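Local coordinates for protein cytochrome c552 (Thermochromatium tepidum, PDB 5ZE8) that binds five heme c groups and probably carries electrons at low potential in a purple sulfur photosynthetic bacterium, at residues A[37-45]-A[118-128]; A[327-338]-A[388-396]. All coordinates share one frame; numbering follows the deposited sequence.

Contact 1 of 2, residues A[37-45]-A[118-128]; sequences IHRVSSELC and HPAYTEGVNCV. With HEC (heme c), chain D.
Val128 and Ile37 form the apolar centre. Ile37 CD1 rests on Val128 CG1 at 3.8 Å, and the Val128 methyls also touch the carbonyl oxygens of Ile37 and His38. Farther along, Cys45 SG and Cys127 SG are 3.9 Å apart, with no disulfide between them. Each is instead the first cysteine of a Cys-X-X-Cys-His heme c motif. Cys127 SG is joined to CAB of one heme at 1.8 Å, and Cys45 SG is linked to a second heme, so the contact brings two heme attachment points together.

On the other flank, Ala120 CB packs against Arg39 CA. The His118 ring lies between Arg39 CD on one face and Pro119 CD on the other. Its edge meets Arg39 O, 3.2 Å from His118 CE1, and its ND1 caps the following helix at Ala120 N.

The polar edge is built on Glu123. Its chain runs extended beyond CG (chi2 174°) and brings the carboxylate to the start of helix 42-46, where Ser41 is the N-cap. Ser41 OG donates to the syn lone pair of Glu123 OE2 at 2.6 Å and also caps Glu43 N. Ser42 N reaches Glu123 OE1 at 2.9 Å in a nearly straight bond (164°). Ser42 OG bonds Glu123 OE1 at 2.7 Å from above the carboxylate plane, and Asn126 ND2 binds it on the anti side. Three donors thus hold OE1, which probably steadies a buried negative charge. Two waters tie Val40 O to Asn126 ND2 and Val128 N.

Arg39 makes a salt bridge to Asp110, and His38 and Tyr121 hydrogen-bond the same residue. Trp56 of helix 50-57 packs on Ser42, Glu123 and Asn126, while helix 105-109 touches His38, Tyr121 and Val125.

Contact 2 of 2, residues A[327-338]-A[388-396]; sequences AYDASGEVLWQN and YEIPAKGVA
Trp336 lays its six-membered ring over Ile390. CG1 of Ile390 stands 3.6 Å from the centroid of that Trp336 ring, only 10° off the normal, in a CH-pi contact. Trp336 CG is anti to the backbone N (chi1 177°), which carries the indole across to strand 383-391. At the ring edge Trp336 CH2 meets Tyr388 CD1 at 3.7 Å, with the two ring planes 71° apart. At the pyrrole end, Trp336 CD1 touches Pro391 CD at 3.6 Å. Replacing this tryptophan with an alanine would probably open a gap over Ile390 and cost Tyr388 and Pro391 their aromatic neighbour.

Strands 320-328 and 334-337 form a beta hairpin. A type I turn from Asp329 to Gly332 lies in its loop, and a classic bulge sets Leu335 and Trp336 opposite Ala327. Asp329 OD1 accepts from Ser331 N in an Asx turn, and also from Ser331 OG and Glu333 N, three bonds that probably hold the loop in shape. The hairpin belongs to the six-stranded sheet, while strand 383-391 edges a three-stranded one.

Beside the indole, Ala327 CB packs on Ile390 CG2 at 3.8 Å and on Val395 CG1. Leu335 CD1 lies against Val395 CG2 and the backbone of Gly394, in the type II turn from Ala392 to Val395. Asp329 CA makes a CA-H...O contact to Gly394 O at 3.3 Å. Ala396 N donates to Tyr328 O at 2.8 Å, just before strand 397-405 pairs with strand 320-328.

How the contacts relate
From the N terminus, the chain first enters segment 37-45, then runs through 72 residues of helix and loop, with no strand, before 118-128 returns to close contact 1. That closure joins two heme-bearing segments near the start of the modelled chain. The chain then continues through the remaining heme region and into the strands. Contact 2 opens with 327-338 and closes when 388-396 returns after 49 intervening residues, joining two antiparallel sheets near the far end of the molecule. The two contacts follow in series, neither nested nor crossed. They sit on opposite sides of the chain's centre. The centres of contact 1 and contact 2 are about 55 Å apart, and their nearest atoms about 36 Å.

Contact 1 of 2, residues A[37-45]-A[118-128]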
loop_
_atom_site.group_PDB
_atom_site.type_symbol
_atom_site.label_atom_id
_atom_site.label_comp_id
_atom_site.label_asym_id
_atom_site.label_seq_id
_atom_site.Cartn_x
_atom_site.Cartn_y
_atom_site.Cartn_z
ATOM N N ILE A 37 4.493 -9.886 24.713
ATOM C CA ILE A 37 4.339 -8.569 24.155
ATOM C C ILE A 37 3.509 -8.533 22.878
ATOM O O ILE A 37 2.757 -7.614 22.653
ATOM C CB ILE A 37 5.723 -7.895 24.014
ATOM C CG1 ILE A 37 5.638 -6.490 23.420
ATOM C CG2 ILE A 37 6.592 -8.649 23.040
ATOM C CD1 ILE A 37 4.794 -5.585 24.259
ATOM N N HIS A 38 3.636 -9.544 22.033
ATOM C CA HIS A 38 2.888 -9.526 20.744
ATOM C C HIS A 38 1.421 -9.711 20.900
ATOM O O HIS A 38 0.663 -9.562 19.920
ATOM C CB HIS A 38 3.446 -10.533 19.732
ATOM C CG HIS A 38 3.173 -11.972 20.019
ATOM N ND1 HIS A 38 4.019 -12.710 20.816
ATOM C CD2 HIS A 38 2.211 -12.815 19.596
ATOM C CE1 HIS A 38 3.562 -13.951 20.889
ATOM N NE2 HIS A 38 2.462 -14.039 20.154
ATOM N N ARG A 39 0.965 -10.064 22.127
ATOM C CA ARG A 39 -0.493 -10.144 22.336
ATOM C C ARG A 39 -1.030 -8.959 23.156
ATOM O O ARG A 39 -2.238 -8.947 23.537
ATOM C CB ARG A 39 -0.863 -11.508 23.003
ATOM C CG ARG A 39 -1.072 -12.677 22.035
ATOM C CD ARG A 39 -1.750 -13.895 22.724
ATOM N NE ARG A 39 -0.981 -15.117 22.370
ATOM C CZ ARG A 39 -0.365 -15.963 23.195
ATOM N NH1 ARG A 39 -0.429 -15.892 24.551
ATOM N NH2 ARG A 39 0.302 -16.975 22.646
ATOM N N VAL A 40 -0.205 -7.962 23.397
ATOM C CA VAL A 40 -0.625 -6.694 24.035
ATOM C C VAL A 40 -1.421 -5.815 23.058
ATOM O O VAL A 40 -0.935 -5.468 21.946
ATOM C CB VAL A 40 0.572 -5.920 24.584
ATOM C CG1 VAL A 40 0.107 -4.540 25.091
ATOM C CG2 VAL A 40 1.200 -6.662 25.706
ATOM N N SER A 41 -2.648 -5.427 23.455
ATOM C CA SER A 41 -3.525 -4.644 22.589
ATOM C C SER A 41 -2.984 -3.248 22.418
ATOM O O SER A 41 -2.510 -2.583 23.345
ATOM C CB SER A 41 -4.927 -4.513 23.211
ATOM O OG SER A 41 -5.744 -3.672 22.422
ATOM N N SER A 42 -3.259 -2.725 21.229
ATOM C CA SER A 42 -2.902 -1.320 20.885
ATOM C C SER A 42 -3.621 -0.316 21.829
ATOM O O SER A 42 -3.191 0.860 21.974
ATOM C CB SER A 42 -3.211 -1.034 19.418
ATOM O OG SER A 42 -2.546 -1.996 18.574
ATOM N N GLU A 43 -4.769 -0.740 22.380
ATOM C CA GLU A 43 -5.495 0.077 23.335
ATOM C C GLU A 43 -4.624 0.373 24.575
ATOM O O GLU A 43 -4.821 1.424 25.210
ATOM C CB GLU A 43 -6.829 -0.597 23.728
ATOM C CG GLU A 43 -7.752 -0.848 22.584
ATOM C CD GLU A 43 -8.261 0.414 21.919
ATOM O OE1 GLU A 43 -8.547 1.379 22.655
ATOM O OE2 GLU A 43 -8.433 0.434 20.643
ATOM N N LEU A 44 -3.749 -0.516 24.982
ATOM C CA LEU A 44 -2.875 -0.259 26.111
ATOM C C LEU A 44 -1.909 0.865 25.776
ATOM O O LEU A 44 -1.806 1.826 26.503
ATOM C CB LEU A 44 -2.070 -1.503 26.533
ATOM C CG LEU A 44 -1.048 -1.131 27.657
ATOM C CD1 LEU A 44 -1.824 -0.593 28.875
ATOM C CD2 LEU A 44 -0.150 -2.246 28.048
ATOM N N CYS A 45 -1.305 0.830 24.605
ATOM C CA CYS A 45 -0.401 1.841 24.127
ATOM C C CYS A 45 -1.039 3.186 24.046
ATOM O O CYS A 45 -0.406 4.185 24.332
ATOM C CB CYS A 45 0.192 1.421 22.771
ATOM S SG CYS A 45 0.803 -0.254 22.606
ATOM N N HIS A 118 -8.984 -12.676 19.366
ATOM C CA HIS A 118 -8.179 -11.929 20.267
ATOM C C HIS A 118 -7.840 -10.579 19.649
ATOM O O HIS A 118 -7.680 -10.571 18.447
ATOM C CB HIS A 118 -6.942 -12.706 20.656
ATOM C CG HIS A 118 -6.187 -12.124 21.787
ATOM N ND1 HIS A 118 -5.313 -11.085 21.626
ATOM C CD2 HIS A 118 -6.069 -12.504 23.095
ATOM C CE1 HIS A 118 -4.751 -10.784 22.787
ATOM N NE2 HIS A 118 -5.183 -11.661 23.691
ATOM N N PRO A 119 -7.726 -9.513 20.436
ATOM C CA PRO A 119 -7.349 -8.213 19.834
ATOM C C PRO A 119 -6.016 -8.250 19.103
ATOM O O PRO A 119 -5.838 -7.441 18.173
ATOM C CB PRO A 119 -7.302 -7.225 21.002
ATOM C CG PRO A 119 -7.917 -7.906 22.171
ATOM C CD PRO A 119 -8.023 -9.348 21.868
ATOM N N ALA A 120 -5.079 -9.099 19.533
ATOM C CA ALA A 120 -3.793 -9.145 18.845
ATOM C C ALA A 120 -4.009 -9.506 17.388
ATOM O O ALA A 120 -3.184 -9.169 16.507
ATOM C CB ALA A 120 -2.885 -10.179 19.444
ATOM N N TYR A 121 -5.047 -10.273 17.060
ATOM C CA TYR A 121 -5.329 -10.714 15.723
ATOM C C TYR A 121 -6.274 -9.732 15.006
ATOM O O TYR A 121 -6.097 -9.398 13.834
ATOM C CB TYR A 121 -5.967 -12.146 15.788
ATOM C CG TYR A 121 -5.265 -13.104 16.715
ATOM C CD1 TYR A 121 -3.892 -13.032 16.982
ATOM C CD2 TYR A 121 -5.992 -14.120 17.331
ATOM C CE1 TYR A 121 -3.251 -13.941 17.829
ATOM C CE2 TYR A 121 -5.350 -15.007 18.181
ATOM C CZ TYR A 121 -4.032 -14.927 18.435
ATOM O OH TYR A 121 -3.363 -15.790 19.264
ATOM N N THR A 122 -7.300 -9.217 15.723
ATOM C CA THR A 122 -8.237 -8.332 15.071
ATOM C C THR A 122 -7.616 -6.980 14.675
ATOM O O THR A 122 -8.082 -6.384 13.707
ATOM C CB THR A 122 -9.535 -8.042 15.858
ATOM O OG1 THR A 122 -9.227 -7.403 17.067
ATOM C CG2 THR A 122 -10.192 -9.383 16.195
ATOM N N GLU A 123 -6.581 -6.600 15.382
ATOM C CA GLU A 123 -5.913 -5.344 15.133
ATOM C C GLU A 123 -4.915 -5.405 13.981
ATOM O O GLU A 123 -4.305 -4.341 13.689
ATOM C CB GLU A 123 -5.191 -4.867 16.403
ATOM C CG GLU A 123 -6.165 -4.562 17.560
ATOM C CD GLU A 123 -5.483 -4.224 18.849
ATOM O OE1 GLU A 123 -4.246 -4.120 18.940
ATOM O OE2 GLU A 123 -6.189 -4.019 19.894
ATOM N N GLY A 124 -4.743 -6.554 13.324
ATOM C CA GLY A 124 -3.985 -6.511 12.065
ATOM C C GLY A 124 -2.497 -6.134 12.312
ATOM O O GLY A 124 -1.856 -6.704 13.225
ATOM N N VAL A 125 -2.024 -5.211 11.477
ATOM C CA VAL A 125 -0.643 -4.761 11.632
ATOM C C VAL A 125 -0.661 -3.657 12.703
ATOM O O VAL A 125 -0.833 -2.484 12.395
ATOM C CB VAL A 125 -0.123 -4.276 10.261
ATOM C CG1 VAL A 125 1.331 -3.840 10.377
ATOM C CG2 VAL A 125 -0.127 -5.381 9.240
ATOM N N ASN A 126 -0.460 -4.094 13.935
ATOM C CA ASN A 126 -0.673 -3.245 15.096
ATOM C C ASN A 126 0.625 -2.797 15.738
ATOM O O ASN A 126 1.697 -3.076 15.204
ATOM C CB ASN A 126 -1.636 -3.911 16.038
ATOM C CG ASN A 126 -1.065 -5.020 16.832
ATOM O OD1 ASN A 126 0.077 -5.420 16.627
ATOM N ND2 ASN A 126 -1.882 -5.543 17.820
ATOM N N CYS A 127 0.534 -2.043 16.858
ATOM C CA CYS A 127 1.752 -1.469 17.449
ATOM C C CYS A 127 2.787 -2.492 17.689
ATOM O O CYS A 127 3.933 -2.329 17.265
ATOM C CB CYS A 127 1.488 -0.685 18.758
ATOM S SG CYS A 127 -0.048 0.282 18.836
ATOM N N VAL A 128 2.435 -3.570 18.385
ATOM C CA VAL A 128 3.432 -4.551 18.736
ATOM C C VAL A 128 3.885 -5.421 17.537
ATOM O O VAL A 128 5.029 -5.913 17.553
ATOM C CB VAL A 128 3.018 -5.429 19.945
ATOM C CG1 VAL A 128 2.789 -4.547 21.152
ATOM C CG2 VAL A 128 1.827 -6.238 19.578
HETATM FE FE HEC D . 5.301 3.054 15.656
HETATM C CHA HEC D . 8.046 5.192 15.657
HETATM C CHB HEC D . 4.522 4.042 18.787
HETATM C CHC HEC D . 2.227 1.413 15.394
HETATM C CHD HEC D . 6.401 1.573 12.829
HETATM N NA HEC D . 6.094 4.347 16.936
HETATM C C1A HEC D . 7.191 5.148 16.760
HETATM C C2A HEC D . 7.329 6.025 17.888
HETATM C C3A HEC D . 6.333 5.682 18.799
HETATM C C4A HEC D . 5.593 4.658 18.186
HETATM C CMA HEC D . 6.007 6.282 20.168
HETATM C CAA HEC D . 8.371 7.161 17.968
HETATM C CBA HEC D . 7.685 8.385 17.347
HETATM C CGA HEC D . 8.593 9.600 17.386
HETATM O O1A HEC D . 9.265 9.857 18.425
HETATM O O2A HEC D . 8.539 10.425 16.460
HETATM N NB HEC D . 3.680 2.759 16.858
HETATM C C1B HEC D . 3.624 3.224 18.096
HETATM C C2B HEC D . 2.340 2.833 18.652
HETATM C C3B HEC D . 1.659 2.145 17.710
HETATM C C4B HEC D . 2.542 2.057 16.574
HETATM C CMB HEC D . 1.839 3.244 20.018
HETATM C CAB HEC D . 0.280 1.652 17.640
HETATM C CBB HEC D . -0.748 2.567 17.904
HETATM N NC HEC D . 4.489 1.760 14.373
HETATM C C1C HEC D . 3.208 1.217 14.372
HETATM C C2C HEC D . 3.014 0.387 13.247
HETATM C C3C HEC D . 4.210 0.335 12.539
HETATM C C4C HEC D . 5.112 1.241 13.240
HETATM C CMC HEC D . 1.757 -0.424 13.019
HETATM C CAC HEC D . 4.499 -0.421 11.279
HETATM C CBC HEC D . 3.618 -0.305 10.145
HETATM N ND HEC D . 6.855 3.325 14.511
HETATM C C1D HEC D . 7.159 2.592 13.378
HETATM C C2D HEC D . 8.424 3.061 12.740
HETATM C C3D HEC D . 8.864 4.064 13.534
HETATM C C4D HEC D . 7.892 4.249 14.645
HETATM C CMD HEC D . 9.127 2.437 11.581
HETATM C CAD HEC D . 10.122 4.853 13.325
HETATM C CBD HEC D . 9.899 6.004 12.336
HETATM C CGD HEC D . 11.236 6.520 11.823
HETATM O O1D HEC D . 11.533 6.466 10.622
HETATM O O2D HEC D . 11.972 7.094 12.606
HETATM O O HOH W 1 -1.282 -7.445 19.887
HETATM O O HOH W 2 -0.253 -3.385 19.876
HETATM O O HOH W 3 -7.298 -0.984 18.734
#

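Contact 2 of 2, residues A[327-338]-A[388-396]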
loop_
_atom_site.group_PDB
_atom_site.type_symbol
_atom_site.label_atom_id
_atom_site.label_comp_id
_atom_site.label_asym_id
_atom_site.label_seq_id
_atom_site.Cartn_x
_atom_site.Cartn_y
_atom_site.Cartn_z
ATOM N N ALA A 327 -12.597 17.075 -25.216
ATOM C CA ALA A 327 -12.715 18.414 -25.790
ATOM C C ALA A 327 -14.189 18.753 -25.893
ATOM O O ALA A 327 -15.023 17.902 -26.245
ATOM C CB ALA A 327 -12.101 18.507 -27.142
ATOM N N TYR A 328 -14.524 19.959 -25.481
ATOM C CA TYR A 328 -15.954 20.388 -25.386
ATOM C C TYR A 328 -16.174 21.660 -26.240
ATOM O O TYR A 328 -15.245 22.470 -26.347
ATOM C CB TYR A 328 -16.325 20.781 -23.952
ATOM C CG TYR A 328 -16.164 19.644 -22.964
ATOM C CD1 TYR A 328 -14.933 19.431 -22.334
ATOM C CD2 TYR A 328 -17.217 18.793 -22.647
ATOM C CE1 TYR A 328 -14.795 18.376 -21.418
ATOM C CE2 TYR A 328 -17.084 17.761 -21.716
ATOM C CZ TYR A 328 -15.866 17.588 -21.123
ATOM O OH TYR A 328 -15.777 16.555 -20.192
ATOM N N ASP A 329 -17.431 21.815 -26.756
ATOM C CA ASP A 329 -17.825 23.045 -27.310
ATOM C C ASP A 329 -18.184 24.031 -26.194
ATOM O O ASP A 329 -18.227 23.711 -24.972
ATOM C CB ASP A 329 -18.939 22.874 -28.408
ATOM C CG ASP A 329 -20.302 22.568 -27.870
ATOM O OD1 ASP A 329 -20.624 22.795 -26.694
ATOM O OD2 ASP A 329 -21.130 22.110 -28.743
ATOM N N ALA A 330 -18.537 25.288 -26.594
ATOM C CA ALA A 330 -18.850 26.325 -25.618
ATOM C C ALA A 330 -20.174 26.157 -24.903
ATOM O O ALA A 330 -20.497 26.945 -23.985
ATOM C CB ALA A 330 -18.753 27.701 -26.316
ATOM N N SER A 331 -20.988 25.138 -25.264
ATOM C CA SER A 331 -22.187 24.785 -24.527
ATOM C C SER A 331 -21.946 23.615 -23.598
ATOM O O SER A 331 -22.863 23.183 -22.884
ATOM C CB SER A 331 -23.334 24.465 -25.467
ATOM O OG SER A 331 -23.135 23.224 -26.156
ATOM N N GLY A 332 -20.694 23.171 -23.580
ATOM C CA GLY A 332 -20.271 22.021 -22.754
ATOM C C GLY A 332 -20.573 20.657 -23.294
ATOM O O GLY A 332 -20.592 19.675 -22.511
ATOM N N GLU A 333 -20.825 20.553 -24.578
ATOM C CA GLU A 333 -21.140 19.276 -25.257
ATOM C C GLU A 333 -19.828 18.670 -25.668
ATOM O O GLU A 333 -18.905 19.379 -26.098
ATOM C CB GLU A 333 -22.050 19.484 -26.478
ATOM C CG GLU A 333 -23.487 19.669 -26.097
ATOM C CD GLU A 333 -24.120 18.463 -25.357
ATOM O OE1 GLU A 333 -24.034 17.295 -25.834
ATOM O OE2 GLU A 333 -24.725 18.681 -24.272
ATOM N N VAL A 334 -19.685 17.343 -25.518
ATOM C CA VAL A 334 -18.471 16.689 -25.959
ATOM C C VAL A 334 -18.285 16.634 -27.461
ATOM O O VAL A 334 -19.136 16.106 -28.154
ATOM C CB VAL A 334 -18.417 15.263 -25.413
ATOM C CG1 VAL A 334 -17.273 14.484 -25.927
ATOM C CG2 VAL A 334 -18.410 15.382 -23.913
ATOM N N LEU A 335 -17.150 17.105 -27.936
ATOM C CA LEU A 335 -16.770 16.965 -29.308
ATOM C C LEU A 335 -15.811 15.823 -29.627
ATOM O O LEU A 335 -15.738 15.295 -30.751
ATOM C CB LEU A 335 -16.209 18.287 -29.795
ATOM C CG LEU A 335 -17.115 19.506 -29.683
ATOM C CD1 LEU A 335 -16.313 20.664 -30.164
ATOM C CD2 LEU A 335 -18.376 19.358 -30.488
ATOM N N TRP A 336 -14.965 15.485 -28.661
ATOM C CA TRP A 336 -13.931 14.477 -28.876
ATOM C C TRP A 336 -13.504 13.927 -27.561
ATOM O O TRP A 336 -13.529 14.661 -26.570
ATOM C CB TRP A 336 -12.702 15.154 -29.524
ATOM C CG TRP A 336 -11.533 14.269 -29.751
ATOM C CD1 TRP A 336 -11.231 13.545 -30.863
ATOM C CD2 TRP A 336 -10.479 13.987 -28.805
ATOM N NE1 TRP A 336 -10.024 12.894 -30.700
ATOM C CE2 TRP A 336 -9.570 13.120 -29.434
ATOM C CE3 TRP A 336 -10.201 14.437 -27.511
ATOM C CZ2 TRP A 336 -8.416 12.663 -28.827
ATOM C CZ3 TRP A 336 -9.037 13.965 -26.912
ATOM C CH2 TRP A 336 -8.202 13.050 -27.552
ATOM N N GLN A 337 -13.089 12.667 -27.534
ATOM C CA GLN A 337 -12.607 12.043 -26.297
ATOM C C GLN A 337 -11.560 11.046 -26.658
ATOM O O GLN A 337 -11.683 10.323 -27.661
ATOM C CB GLN A 337 -13.691 11.239 -25.643
ATOM C CG GLN A 337 -14.641 12.023 -24.856
ATOM C CD GLN A 337 -15.711 11.205 -24.152
ATOM O OE1 GLN A 337 -16.743 11.763 -23.799
ATOM N NE2 GLN A 337 -15.435 9.925 -23.842
ATOM N N ASN A 338 -10.572 10.857 -25.819
ATOM C CA ASN A 338 -9.501 9.903 -26.138
ATOM C C ASN A 338 -10.035 8.480 -26.094
ATOM O O ASN A 338 -9.496 7.584 -26.811
ATOM C CB ASN A 338 -8.291 10.025 -25.149
ATOM C CG ASN A 338 -8.641 9.661 -23.721
ATOM O OD1 ASN A 338 -9.637 10.157 -23.151
ATOM N ND2 ASN A 338 -7.807 8.747 -23.098
ATOM N N TYR A 388 -1.873 14.019 -28.147
ATOM C CA TYR A 388 -3.083 13.804 -28.892
ATOM C C TYR A 388 -3.319 14.864 -29.956
ATOM O O TYR A 388 -2.875 15.995 -29.803
ATOM C CB TYR A 388 -4.236 13.798 -27.911
ATOM C CG TYR A 388 -4.229 12.587 -27.018
ATOM C CD1 TYR A 388 -4.862 11.417 -27.380
ATOM C CD2 TYR A 388 -3.625 12.625 -25.763
ATOM C CE1 TYR A 388 -4.910 10.314 -26.471
ATOM C CE2 TYR A 388 -3.627 11.543 -24.923
ATOM C CZ TYR A 388 -4.244 10.385 -25.262
ATOM O OH TYR A 388 -4.230 9.248 -24.412
ATOM N N GLU A 389 -4.007 14.475 -31.030
ATOM C CA GLU A 389 -4.394 15.404 -32.101
ATOM C C GLU A 389 -5.920 15.488 -32.149
ATOM O O GLU A 389 -6.615 14.531 -32.466
ATOM C CB GLU A 389 -3.787 14.932 -33.398
ATOM C CG GLU A 389 -2.250 14.926 -33.392
ATOM C CD GLU A 389 -1.603 16.224 -33.836
ATOM O OE1 GLU A 389 -0.414 16.177 -34.215
ATOM O OE2 GLU A 389 -2.259 17.295 -33.868
ATOM N N ILE A 390 -6.411 16.619 -31.735
ATOM C CA ILE A 390 -7.846 16.826 -31.521
ATOM C C ILE A 390 -8.386 17.723 -32.683
ATOM O O ILE A 390 -7.923 18.829 -32.852
ATOM C CB ILE A 390 -8.177 17.533 -30.172
ATOM C CG1 ILE A 390 -7.646 16.678 -28.970
ATOM C CG2 ILE A 390 -9.696 17.687 -30.028
ATOM C CD1 ILE A 390 -7.811 17.362 -27.656
ATOM N N PRO A 391 -9.436 17.265 -33.375
ATOM C CA PRO A 391 -10.034 18.171 -34.379
ATOM C C PRO A 391 -10.470 19.491 -33.711
ATOM O O PRO A 391 -11.121 19.495 -32.617
ATOM C CB PRO A 391 -11.224 17.359 -34.916
ATOM C CG PRO A 391 -10.958 15.948 -34.500
ATOM C CD PRO A 391 -10.138 15.965 -33.281
ATOM N N ALA A 392 -10.104 20.648 -34.299
ATOM C CA ALA A 392 -10.274 21.914 -33.625
ATOM C C ALA A 392 -11.657 22.539 -33.722
ATOM O O ALA A 392 -11.989 23.337 -32.868
ATOM C CB ALA A 392 -9.202 22.929 -34.069
ATOM N N LYS A 393 -12.443 22.158 -34.754
ATOM C CA LYS A 393 -13.785 22.710 -34.991
ATOM C C LYS A 393 -14.679 22.750 -33.760
ATOM O O LYS A 393 -15.070 21.703 -33.215
ATOM C CB LYS A 393 -14.461 21.901 -36.134
ATOM C CG LYS A 393 -15.978 22.099 -36.239
ATOM C CD LYS A 393 -16.505 21.716 -37.620
ATOM C CE LYS A 393 -16.645 22.970 -38.476
ATOM N NZ LYS A 393 -16.928 22.694 -39.913
ATOM N N GLY A 394 -14.992 23.952 -33.303
ATOM C CA GLY A 394 -15.890 24.212 -32.203
ATOM C C GLY A 394 -15.357 24.047 -30.799
ATOM O O GLY A 394 -16.063 24.272 -29.828
ATOM N N VAL A 395 -14.112 23.651 -30.697
ATOM C CA VAL A 395 -13.563 23.309 -29.340
ATOM C C VAL A 395 -13.280 24.600 -28.589
ATOM O O VAL A 395 -12.495 25.420 -29.093
ATOM C CB VAL A 395 -12.277 22.461 -29.427
ATOM C CG1 VAL A 395 -11.705 22.235 -28.035
ATOM C CG2 VAL A 395 -12.540 21.124 -30.136
ATOM N N ALA A 396 -13.922 24.738 -27.425
ATOM C CA ALA A 396 -13.764 25.823 -26.500
ATOM C C ALA A 396 -12.935 25.416 -25.263
ATOM O O ALA A 396 -12.321 26.275 -24.639
ATOM C CB ALA A 396 -15.128 26.370 -26.129
#